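Local atomic coordinates of putative NADH Oxidase (Clostridium acetobutylicum, PDB entry 3E10), a protein that binds flavin mononucleotide and, as a member of the nitroreductase family, probably acts as an FMN-dependent oxidoreductase. Residues B[59-67]-B[110-118]; B[89-100]-B[136-144]. One frame throughout, in Å; residues are numbered along the deposited sequence. Where two conformers were deposited one is given.

Contact 1 (B[59-67]-B[110-118]). With FMN (flavin mononucleotide), chain L; EDO (1,2-ethanediol), chain P.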
loop_
_atom_site.group_PDB
_atom_site.type_symbol
_atom_site.label_atom_id
_atom_site.label_comp_id
_atom_site.label_asym_id
_atom_site.label_seq_id
_atom_site.Cartn_x
_atom_site.Cartn_y
_atom_site.Cartn_z
ATOM N N ASN B 59 9.959 0.642 -22.198
ATOM C CA ASN B 59 9.338 1.618 -23.084
ATOM C C ASN B 59 7.915 1.999 -22.687
ATOM O O ASN B 59 7.316 2.892 -23.303
ATOM C CB ASN B 59 9.312 1.087 -24.530
ATOM C CG ASN B 59 10.713 0.907 -25.109
ATOM O OD1 ASN B 59 11.565 1.771 -24.944
ATOM N ND2 ASN B 59 10.956 -0.228 -25.750
ATOM N N PHE B 60 7.362 1.339 -21.666
ATOM C CA PHE B 60 5.944 1.584 -21.329
ATOM C C PHE B 60 5.700 2.975 -20.757
ATOM O O PHE B 60 4.588 3.492 -20.826
ATOM C CB PHE B 60 5.381 0.480 -20.429
ATOM C CG PHE B 60 5.443 0.773 -18.926
ATOM C CD1 PHE B 60 4.374 1.418 -18.287
ATOM C CD2 PHE B 60 6.538 0.357 -18.158
ATOM C CE1 PHE B 60 4.418 1.675 -16.924
ATOM C CE2 PHE B 60 6.593 0.581 -16.792
ATOM C CZ PHE B 60 5.515 1.237 -16.171
ATOM N N SER B 61 6.740 3.554 -20.179
ATOM C CA SER B 61 6.676 4.818 -19.502
ATOM C C SER B 61 7.998 5.554 -19.666
ATOM O O SER B 61 9.017 4.932 -19.836
ATOM C CB SER B 61 6.414 4.491 -18.029
ATOM O OG SER B 61 6.824 5.455 -17.142
ATOM N N LYS B 62 7.978 6.867 -19.504
ATOM C CA LYS B 62 9.166 7.674 -19.527
ATOM C C LYS B 62 9.966 7.586 -18.232
ATOM O O LYS B 62 11.092 8.044 -18.156
ATOM C CB LYS B 62 8.798 9.139 -19.781
ATOM N N TYR B 63 9.372 6.975 -17.216
ATOM C CA TYR B 63 9.959 6.877 -15.903
ATOM C C TYR B 63 10.285 5.429 -15.495
ATOM O O TYR B 63 10.360 5.121 -14.322
ATOM C CB TYR B 63 9.055 7.562 -14.891
ATOM C CG TYR B 63 8.958 9.048 -15.173
ATOM C CD1 TYR B 63 9.984 9.898 -14.805
ATOM C CD2 TYR B 63 7.917 9.558 -15.900
ATOM C CE1 TYR B 63 9.927 11.260 -15.066
ATOM C CE2 TYR B 63 7.849 10.928 -16.181
ATOM C CZ TYR B 63 8.852 11.766 -15.750
ATOM O OH TYR B 63 8.838 13.116 -16.043
ATOM N N ALA B 64 10.577 4.592 -16.486
ATOM C CA ALA B 64 10.793 3.168 -16.273
ATOM C C ALA B 64 12.193 2.709 -16.680
ATOM O O ALA B 64 12.397 1.529 -16.971
ATOM C CB ALA B 64 9.740 2.368 -17.014
ATOM N N ASN B 65 13.143 3.636 -16.699
ATOM C CA ASN B 65 14.484 3.297 -17.142
ATOM C C ASN B 65 15.205 2.311 -16.241
ATOM O O ASN B 65 16.185 1.674 -16.658
ATOM C CB ASN B 65 15.313 4.560 -17.382
ATOM C CG ASN B 65 14.882 5.296 -18.634
ATOM O OD1 ASN B 65 14.356 4.689 -19.582
ATOM N ND2 ASN B 65 15.102 6.606 -18.657
ATOM N N SER B 66 14.728 2.144 -15.008
ATOM C CA SER B 66 15.282 1.110 -14.129
ATOM C C SER B 66 15.233 -0.280 -14.755
ATOM O O SER B 66 16.043 -1.150 -14.427
ATOM C CB SER B 66 14.564 1.102 -12.787
ATOM O OG SER B 66 13.183 0.867 -12.946
ATOM N N LEU B 67 14.270 -0.501 -15.635
ATOM C CA LEU B 67 14.110 -1.814 -16.231
ATOM C C LEU B 67 15.280 -2.149 -17.152
ATOM O O LEU B 67 15.524 -3.315 -17.449
ATOM C CB LEU B 67 12.791 -1.896 -16.995
ATOM C CG LEU B 67 11.549 -1.964 -16.093
ATOM C CD1 LEU B 67 10.288 -1.630 -16.877
ATOM C CD2 LEU B 67 11.489 -3.365 -15.460
ATOM N N GLY B 110 16.934 -4.541 -4.116
ATOM C CA GLY B 110 16.397 -3.227 -4.413
ATOM C C GLY B 110 15.225 -3.342 -5.364
ATOM O O GLY B 110 15.142 -4.274 -6.193
ATOM N N ALA B 111 14.289 -2.420 -5.232
ATOM C CA ALA B 111 13.150 -2.377 -6.126
ATOM C C ALA B 111 12.646 -0.954 -6.239
ATOM O O ALA B 111 12.913 -0.120 -5.398
ATOM C CB ALA B 111 12.060 -3.318 -5.616
ATOM N N VAL B 112 11.885 -0.700 -7.295
ATOM C CA VAL B 112 11.144 0.546 -7.412
ATOM C C VAL B 112 9.780 0.265 -8.059
ATOM O O VAL B 112 9.651 -0.530 -8.993
ATOM C CB VAL B 112 11.941 1.643 -8.202
ATOM C CG1 VAL B 112 12.283 1.168 -9.632
ATOM C CG2 VAL B 112 11.145 2.959 -8.244
ATOM N N TRP B 113 8.776 0.971 -7.546
ATOM C CA TRP B 113 7.419 1.001 -8.095
ATOM C C TRP B 113 7.418 1.923 -9.292
ATOM O O TRP B 113 7.780 3.096 -9.177
ATOM C CB TRP B 113 6.499 1.508 -6.987
ATOM C CG TRP B 113 5.053 1.615 -7.198
ATOM C CD1 TRP B 113 4.353 1.807 -8.366
ATOM C CD2 TRP B 113 4.081 1.613 -6.151
ATOM N NE1 TRP B 113 3.001 1.889 -8.094
ATOM C CE2 TRP B 113 2.818 1.821 -6.737
ATOM C CE3 TRP B 113 4.168 1.462 -4.764
ATOM C CZ2 TRP B 113 1.644 1.846 -5.979
ATOM C CZ3 TRP B 113 3.028 1.535 -4.011
ATOM C CH2 TRP B 113 1.780 1.743 -4.621
ATOM N N LEU B 114 7.017 1.370 -10.435
ATOM C CA LEU B 114 6.889 2.124 -11.682
ATOM C C LEU B 114 5.399 2.287 -11.976
ATOM O O LEU B 114 4.729 1.343 -12.398
ATOM C CB LEU B 114 7.643 1.409 -12.800
ATOM C CG LEU B 114 9.134 1.109 -12.520
ATOM C CD1 LEU B 114 9.720 0.285 -13.685
ATOM C CD2 LEU B 114 9.953 2.347 -12.232
ATOM N N GLY B 115 4.876 3.483 -11.718
ATOM C CA GLY B 115 3.443 3.717 -11.807
ATOM C C GLY B 115 2.909 3.503 -13.220
ATOM O O GLY B 115 3.596 3.786 -14.219
ATOM N N ALA B 116 1.699 2.994 -13.313
ATOM C CA ALA B 116 1.004 2.857 -14.604
ATOM C C ALA B 116 -0.415 3.411 -14.521
ATOM O O ALA B 116 -0.672 4.536 -14.968
ATOM C CB ALA B 116 1.053 1.397 -15.106
ATOM N N GLN B 117 -1.309 2.672 -13.869
ATOM C CA GLN B 117 -2.678 3.122 -13.626
ATOM C C GLN B 117 -2.613 4.460 -12.865
ATOM O O GLN B 117 -1.872 4.559 -11.898
ATOM C CB GLN B 117 -3.443 2.088 -12.819
ATOM C CG GLN B 117 -4.799 2.507 -12.291
ATOM C CD GLN B 117 -5.866 2.598 -13.368
ATOM O OE1 GLN B 117 -5.622 2.325 -14.540
ATOM N NE2 GLN B 117 -7.064 2.959 -12.952
ATOM N N PRO B 118 -3.461 5.455 -13.223
ATOM C CA PRO B 118 -4.473 5.543 -14.285
ATOM C C PRO B 118 -4.000 6.314 -15.504
ATOM O O PRO B 118 -4.851 6.817 -16.260
ATOM C CB PRO B 118 -5.578 6.333 -13.609
ATOM C CG PRO B 118 -4.795 7.350 -12.816
ATOM C CD PRO B 118 -3.548 6.625 -12.324
HETATM N N1 FMN L . 9.650 5.985 -9.406
HETATM C C2 FMN L . 10.120 5.973 -10.687
HETATM O O2 FMN L . 11.339 6.038 -10.899
HETATM N N3 FMN L . 9.235 5.860 -11.726
HETATM C C4 FMN L . 7.867 5.856 -11.556
HETATM O O4 FMN L . 7.096 5.749 -12.539
HETATM C C4A FMN L . 7.386 5.852 -10.246
HETATM N N5 FMN L . 6.037 5.775 -10.027
HETATM C C5A FMN L . 5.576 5.712 -8.713
HETATM C C6 FMN L . 4.203 5.624 -8.504
HETATM C C7 FMN L . 3.675 5.563 -7.210
HETATM C C7M FMN L . 2.216 5.390 -7.000
HETATM C C8 FMN L . 4.562 5.562 -6.123
HETATM C C8M FMN L . 4.047 5.262 -4.713
HETATM C C9 FMN L . 5.940 5.650 -6.353
HETATM C C9A FMN L . 6.461 5.745 -7.631
HETATM N N10 FMN L . 7.833 5.864 -7.878
HETATM C C10 FMN L . 8.303 5.880 -9.183
HETATM C "C1'" FMN L . 8.774 5.865 -6.747
HETATM C "C2'" FMN L . 8.792 7.249 -6.080
HETATM O "O2'" FMN L . 9.457 8.228 -6.876
HETATM C "C3'" FMN L . 9.504 7.149 -4.727
HETATM O "O3'" FMN L . 8.712 6.336 -3.878
HETATM C "C4'" FMN L . 9.778 8.508 -4.054
HETATM O "O4'" FMN L . 10.737 9.259 -4.794
HETATM C "C5'" FMN L . 10.267 8.397 -2.612
HETATM O "O5'" FMN L . 11.504 7.677 -2.526
HETATM P P FMN L . 11.575 6.303 -1.714
HETATM O O1P FMN L . 11.023 6.544 -0.332
HETATM O O2P FMN L . 10.741 5.286 -2.422
HETATM O O3P FMN L . 13.050 5.973 -1.686
HETATM C C1 EDO P . 4.028 8.643 -20.267
HETATM O O1 EDO P . 2.830 8.381 -19.574
HETATM C C2 EDO P . 5.089 7.901 -19.500
HETATM O O2 EDO P . 5.930 8.853 -18.856
HETATM O O HOH W 1 6.437 4.350 -14.744
#

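Contact 2 (B[89-100]-B[136-144]). With FMN (flavin mononucleotide), chain C.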
loop_
_atom_site.group_PDB
_atom_site.type_symbol
_atom_site.label_atom_id
_atom_site.label_comp_id
_atom_site.label_asym_id
_atom_site.label_seq_id
_atom_site.Cartn_x
_atom_site.Cartn_y
_atom_site.Cartn_z
ATOM N N TRP B 89 -10.165 -1.097 -6.132
ATOM C CA TRP B 89 -9.151 -2.032 -6.589
ATOM C C TRP B 89 -7.748 -1.448 -6.608
ATOM O O TRP B 89 -6.808 -2.190 -6.356
ATOM C CB TRP B 89 -9.490 -2.650 -7.953
ATOM C CG TRP B 89 -9.337 -1.779 -9.145
ATOM C CD1 TRP B 89 -10.286 -1.021 -9.710
ATOM C CD2 TRP B 89 -8.162 -1.623 -9.948
ATOM N NE1 TRP B 89 -9.776 -0.380 -10.820
ATOM C CE2 TRP B 89 -8.466 -0.724 -10.976
ATOM C CE3 TRP B 89 -6.897 -2.168 -9.902
ATOM C CZ2 TRP B 89 -7.546 -0.369 -11.957
ATOM C CZ3 TRP B 89 -5.966 -1.791 -10.862
ATOM C CH2 TRP B 89 -6.302 -0.918 -11.877
ATOM N N GLU B 90 -7.600 -0.160 -6.910
ATOM C CA GLU B 90 -6.260 0.394 -6.954
ATOM C C GLU B 90 -5.609 0.421 -5.578
ATOM O O GLU B 90 -4.388 0.346 -5.470
ATOM C CB GLU B 90 -6.255 1.761 -7.601
ATOM C CG GLU B 90 -6.672 1.701 -9.064
ATOM C CD GLU B 90 -8.113 2.082 -9.307
ATOM O OE1 GLU B 90 -8.992 1.708 -8.474
ATOM O OE2 GLU B 90 -8.361 2.747 -10.356
ATOM N N GLN B 91 -6.434 0.491 -4.534
ATOM C CA GLN B 91 -5.919 0.493 -3.169
ATOM C C GLN B 91 -5.411 -0.878 -2.780
ATOM O O GLN B 91 -4.323 -0.998 -2.200
ATOM C CB GLN B 91 -7.016 0.977 -2.208
ATOM C CG GLN B 91 -7.441 2.425 -2.513
ATOM C CD GLN B 91 -8.584 2.921 -1.651
ATOM O OE1 GLN B 91 -8.699 2.533 -0.486
ATOM N NE2 GLN B 91 -9.453 3.772 -2.230
ATOM N N ASP B 92 -6.180 -1.907 -3.109
ATOM C CA ASP B 92 -5.746 -3.269 -2.904
ATOM C C ASP B 92 -4.371 -3.499 -3.566
ATOM O O ASP B 92 -3.490 -4.106 -2.984
ATOM C CB ASP B 92 -6.696 -4.252 -3.582
ATOM C CG ASP B 92 -8.127 -4.206 -3.083
ATOM O OD1 ASP B 92 -8.402 -3.553 -2.041
ATOM O OD2 ASP B 92 -8.961 -4.900 -3.749
HETATM N N MSE B 93 -4.248 -3.042 -4.813
HETATM C CA MSE B 93 -3.036 -3.291 -5.608
HETATM C C MSE B 93 -1.856 -2.505 -5.082
HETATM O O MSE B 93 -0.737 -3.019 -5.079
HETATM C CB MSE B 93 -3.247 -2.980 -7.102
HETATM C CG MSE B 93 -4.338 -3.820 -7.811
HETATM SE SE MSE B 93 -4.072 -5.721 -7.671
HETATM C CE MSE B 93 -2.337 -5.795 -8.562
ATOM N N ALA B 94 -2.136 -1.313 -4.570
ATOM C CA ALA B 94 -1.110 -0.508 -3.943
ATOM C C ALA B 94 -0.586 -1.177 -2.660
ATOM O O ALA B 94 0.614 -1.157 -2.383
ATOM C CB ALA B 94 -1.685 0.923 -3.659
ATOM N N ALA B 95 -1.497 -1.788 -1.900
ATOM C CA ALA B 95 -1.080 -2.490 -0.681
ATOM C C ALA B 95 -0.196 -3.690 -1.038
ATOM O O ALA B 95 0.796 -3.958 -0.365
ATOM C CB ALA B 95 -2.333 -2.917 0.121
ATOM N N ALA B 96 -0.575 -4.430 -2.090
ATOM C CA ALA B 96 0.245 -5.530 -2.595
ATOM C C ALA B 96 1.628 -5.052 -3.052
ATOM O O ALA B 96 2.652 -5.671 -2.757
ATOM C CB ALA B 96 -0.488 -6.272 -3.721
ATOM N N ALA B 97 1.650 -3.934 -3.781
ATOM C CA ALA B 97 2.922 -3.372 -4.251
ATOM C C ALA B 97 3.839 -3.018 -3.089
ATOM O O ALA B 97 5.028 -3.332 -3.100
ATOM C CB ALA B 97 2.649 -2.109 -5.114
ATOM N N GLU B 98 3.260 -2.388 -2.067
ATOM C CA GLU B 98 4.042 -1.988 -0.910
ATOM C C GLU B 98 4.577 -3.231 -0.215
ATOM O O GLU B 98 5.719 -3.228 0.234
ATOM C CB GLU B 98 3.221 -1.098 0.041
ATOM C CG GLU B 98 3.989 -0.609 1.301
ATOM C CD GLU B 98 5.211 0.269 1.012
ATOM O OE1 GLU B 98 5.539 0.516 -0.163
ATOM O OE2 GLU B 98 5.880 0.695 2.000
ATOM N N ASN B 99 3.765 -4.290 -0.126
ATOM C CA ASN B 99 4.295 -5.522 0.452
ATOM C C ASN B 99 5.499 -6.061 -0.336
ATOM O O ASN B 99 6.469 -6.573 0.239
ATOM C CB ASN B 99 3.236 -6.603 0.558
ATOM C CG ASN B 99 2.347 -6.452 1.778
ATOM O OD1 ASN B 99 2.381 -5.438 2.502
ATOM N ND2 ASN B 99 1.529 -7.485 2.016
ATOM N N ILE B 100 5.393 -6.039 -1.660
ATOM C CA ILE B 100 6.553 -6.463 -2.489
ATOM C C ILE B 100 7.792 -5.640 -2.181
ATOM O O ILE B 100 8.896 -6.175 -2.040
ATOM C CB ILE B 100 6.213 -6.442 -4.007
ATOM C CG1 ILE B 100 5.093 -7.453 -4.337
ATOM C CG2 ILE B 100 7.443 -6.663 -4.842
ATOM C CD1 ILE B 100 4.555 -7.308 -5.752
ATOM N N ILE B 136 -8.452 -7.509 -17.760
ATOM C CA ILE B 136 -7.191 -7.555 -17.024
ATOM C C ILE B 136 -6.543 -6.180 -17.115
ATOM O O ILE B 136 -6.135 -5.735 -18.190
ATOM C CB ILE B 136 -6.289 -8.650 -17.548
ATOM C CG1 ILE B 136 -6.986 -10.044 -17.470
ATOM C CG2 ILE B 136 -4.982 -8.682 -16.785
ATOM C CD1 ILE B 136 -7.475 -10.477 -16.110
ATOM N N LYS B 137 -6.536 -5.479 -15.987
ATOM C CA LYS B 137 -6.151 -4.083 -15.934
ATOM C C LYS B 137 -4.751 -3.910 -15.399
ATOM O O LYS B 137 -4.462 -4.331 -14.264
ATOM C CB LYS B 137 -7.094 -3.345 -14.987
ATOM C CG LYS B 137 -8.553 -3.482 -15.461
ATOM C CD LYS B 137 -9.517 -2.654 -14.609
ATOM C CE LYS B 137 -9.336 -1.145 -14.773
ATOM N NZ LYS B 137 -9.763 -0.647 -16.127
ATOM N N PRO B 138 -3.875 -3.295 -16.200
ATOM C CA PRO B 138 -2.541 -3.003 -15.682
ATOM C C PRO B 138 -2.559 -2.043 -14.504
ATOM O O PRO B 138 -3.310 -1.076 -14.502
ATOM C CB PRO B 138 -1.836 -2.352 -16.857
ATOM C CG PRO B 138 -2.626 -2.736 -18.070
ATOM C CD PRO B 138 -4.005 -2.916 -17.623
ATOM N N PHE B 139 -1.745 -2.344 -13.499
ATOM C CA PHE B 139 -1.628 -1.491 -12.324
ATOM C C PHE B 139 -0.270 -0.778 -12.232
ATOM O O PHE B 139 -0.193 0.450 -12.201
ATOM C CB PHE B 139 -1.918 -2.253 -11.031
ATOM C CG PHE B 139 -1.757 -1.381 -9.811
ATOM C CD1 PHE B 139 -2.662 -0.378 -9.541
ATOM C CD2 PHE B 139 -0.644 -1.486 -8.986
ATOM C CE1 PHE B 139 -2.509 0.442 -8.441
ATOM C CE2 PHE B 139 -0.479 -0.635 -7.886
ATOM C CZ PHE B 139 -1.396 0.314 -7.614
ATOM N N CYS B 140 0.810 -1.553 -12.203
ATOM C CA CYS B 140 2.146 -0.993 -12.126
ATOM C C CYS B 140 3.139 -2.062 -12.545
ATOM O O CYS B 140 2.769 -3.231 -12.731
ATOM C CB CYS B 140 2.477 -0.468 -10.719
ATOM S SG CYS B 140 2.903 -1.729 -9.488
ATOM N N VAL B 141 4.388 -1.659 -12.681
ATOM C CA VAL B 141 5.500 -2.605 -12.827
ATOM C C VAL B 141 6.458 -2.341 -11.685
ATOM O O VAL B 141 6.690 -1.193 -11.330
ATOM C CB VAL B 141 6.221 -2.441 -14.168
ATOM C CG1 VAL B 141 7.403 -3.412 -14.270
ATOM C CG2 VAL B 141 5.261 -2.580 -15.364
ATOM N N ILE B 142 7.007 -3.419 -11.097
ATOM C CA ILE B 142 8.074 -3.300 -10.096
ATOM C C ILE B 142 9.354 -3.904 -10.687
ATOM O O ILE B 142 9.361 -5.067 -11.084
ATOM C CB ILE B 142 7.679 -3.956 -8.773
ATOM C CG1 ILE B 142 6.440 -3.248 -8.166
ATOM C CG2 ILE B 142 8.849 -3.881 -7.755
ATOM C CD1 ILE B 142 5.849 -3.901 -7.003
ATOM N N SER B 143 10.387 -3.082 -10.816
ATOM C CA SER B 143 11.682 -3.593 -11.251
ATOM C C SER B 143 12.441 -3.977 -9.984
ATOM O O SER B 143 12.325 -3.297 -8.960
ATOM C CB SER B 143 12.461 -2.590 -12.089
ATOM O OG SER B 143 12.646 -1.414 -11.399
ATOM N N VAL B 144 13.176 -5.082 -10.043
ATOM C CA VAL B 144 13.806 -5.674 -8.872
ATOM C C VAL B 144 15.203 -6.182 -9.281
ATOM O O VAL B 144 15.394 -6.719 -10.367
ATOM C CB VAL B 144 12.993 -6.876 -8.342
ATOM C CG1 VAL B 144 13.618 -7.436 -7.069
ATOM C CG2 VAL B 144 11.537 -6.506 -8.061
HETATM N N1 FMN C . -12.641 -3.960 6.625
HETATM C C2 FMN C . -13.777 -3.504 7.246
HETATM O O2 FMN C . -14.201 -4.068 8.259
HETATM N N3 FMN C . -14.425 -2.374 6.814
HETATM C C4 FMN C . -14.050 -1.707 5.664
HETATM O O4 FMN C . -14.647 -0.669 5.330
HETATM C C4A FMN C . -12.875 -2.151 5.025
HETATM N N5 FMN C . -12.399 -1.498 3.920
HETATM C C5A FMN C . -11.241 -1.909 3.303
HETATM C C6 FMN C . -10.754 -1.226 2.192
HETATM C C7 FMN C . -9.589 -1.594 1.557
HETATM C C7M FMN C . -9.104 -0.800 0.362
HETATM C C8 FMN C . -8.865 -2.680 2.047
HETATM C C8M FMN C . -7.483 -2.923 1.510
HETATM C C9 FMN C . -9.342 -3.375 3.167
HETATM C C9A FMN C . -10.523 -3.004 3.804
HETATM N N10 FMN C . -11.036 -3.721 4.887
HETATM C C10 FMN C . -12.181 -3.271 5.515
HETATM C "C1'" FMN C . -10.306 -4.925 5.428
HETATM C "C2'" FMN C . -10.565 -6.145 4.534
HETATM O "O2'" FMN C . -11.876 -6.660 4.722
HETATM C "C3'" FMN C . -9.506 -7.202 4.808
HETATM O "O3'" FMN C . -8.237 -6.684 4.399
HETATM C "C4'" FMN C . -9.786 -8.559 4.100
HETATM O "O4'" FMN C . -10.950 -9.178 4.580
HETATM C "C5'" FMN C . -8.605 -9.507 4.237
HETATM O "O5'" FMN C . -8.388 -9.868 5.592
HETATM P P FMN C . -6.960 -9.535 6.247
HETATM O O1P FMN C . -6.821 -8.022 6.315
HETATM O O2P FMN C . -7.017 -10.169 7.622
HETATM O O3P FMN C . -5.871 -10.169 5.382
#

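Contact 1 (B[59-67]-B[110-118])
Leu-114 meets Phe-60, Ala-64 and Leu-67 in a buried apolar contact between the loop that follows helix 51-57 and strand 110-115, directly under the flavin. No hydrogen bond joins the two segments directly. Leu-114 makes contacts with both branches: CD1 turns to the loop, 3.9 Å from Ala-64 CB and close to Leu-67 CD1, while CD2 lies under the Tyr-63 O and flavin N3 pair, touching both atoms. Phe-60 presents its ring edge to the strand, with CE1 3.5 Å from Gly-115 O and CZ 4.0 Å from Leu-114 CB; Ser-61 CB covers the centre of one ring face. Ser-66 OG, set between its own backbone N and carbonyl carbon (chi1 59°), sits 3.4 Å from Val-112 CG1 and is hydrogen-bonded to Ser-143.

Above this layer the cofactor bridges both segments. Flavin N3 donates to Tyr-63 O at 2.9 Å, nearly straight at 165°, while Gly-115 N reaches flavin O4 over a longer 3.3 Å and a more bent 138°. One water ties the rest together, accepting from Ser-61 OG and donating to both Gly-115 O and flavin O4. Ser-61 OG in turn accepts from Tyr-63 N, 3.0 Å away, which closes an ST turn. Loop and strand thus grip the pyrimidine end of the isoalloxazine, as in the FMN site of the nitroreductase family.

Contact 2 (B[89-100]-B[136-144])
Phe-139 lays one ring face under Met-93, a selenomethionine here, whose CB stands 3.4 Å from the ring centroid and only 7° off the normal: a clean CH-pi contact. With CG anti to the backbone N (chi1 178°), the phenyl group is carried out from the strand to the helix, where its far end meets main chain as well as side chains. CE1 comes to 3.5 Å from Glu-90 O and CZ to 3.5 Å from Ala-94 N, two atoms already joined by a helical hydrogen bond, while Ala-97 CB lies at the ring edge.

Trp-89 flanks the phenyl on the N-terminal side of the helix segment, with CZ3 3.8 Å from Phe-139 CD1. Its indole also takes the aliphatic part of Lys-137, which crosses it at about a right angle. Lys-137 CD lies over one face near the rim, and CE is 3.4 Å from Trp-89 CZ2. In one of its two conformers Glu-90 places CD over the opposite face, toward the rim, with OE2 hydrogen-bonded to Gln-117 NE2. Toward the other end, Ile-142 CD1 closes the interface, 3.9 Å from Ile-100 CG2 and 4.1 Å from Ala-97 CB.

Helix 89-100 and strand 136-144 run almost parallel, their axes 20° apart. A classic beta bulge, in which Phe-139 and Cys-140 both face Leu-76 of strand 72-79, falls at the residue that carries the phenyl. Trp-113 of strand 110-115 packs on Ala-94 and Ala-97, Leu-76 also touches Met-93, and helix 120-129 covers Pro-138 and Val-141.

Overall arrangement
Going from the N terminus, the chain leaves helix 51-57 through loop 59-67, adds strand 72-79, runs along helix 89-106 and returns in strand 110-115, where contact 1 closes. It then passes through helix 120-129 into strand 136-145, and contact 2 closes back on the helix. The segments alternate, so the two loops cross. The centres of the two contacts lie about 12 Å apart, joined through the neighbouring strands 110-115 and 136-145: Leu-114 N lies 2.7 Å from Val-141 O, a probable hydrogen bond. Contact 1 ties the loop to strand 110-115 beside one flavin; contact 2 packs the helix on the sheet, and that helix carries Gln-91 and Asp-92 to the other flavin of the dimer.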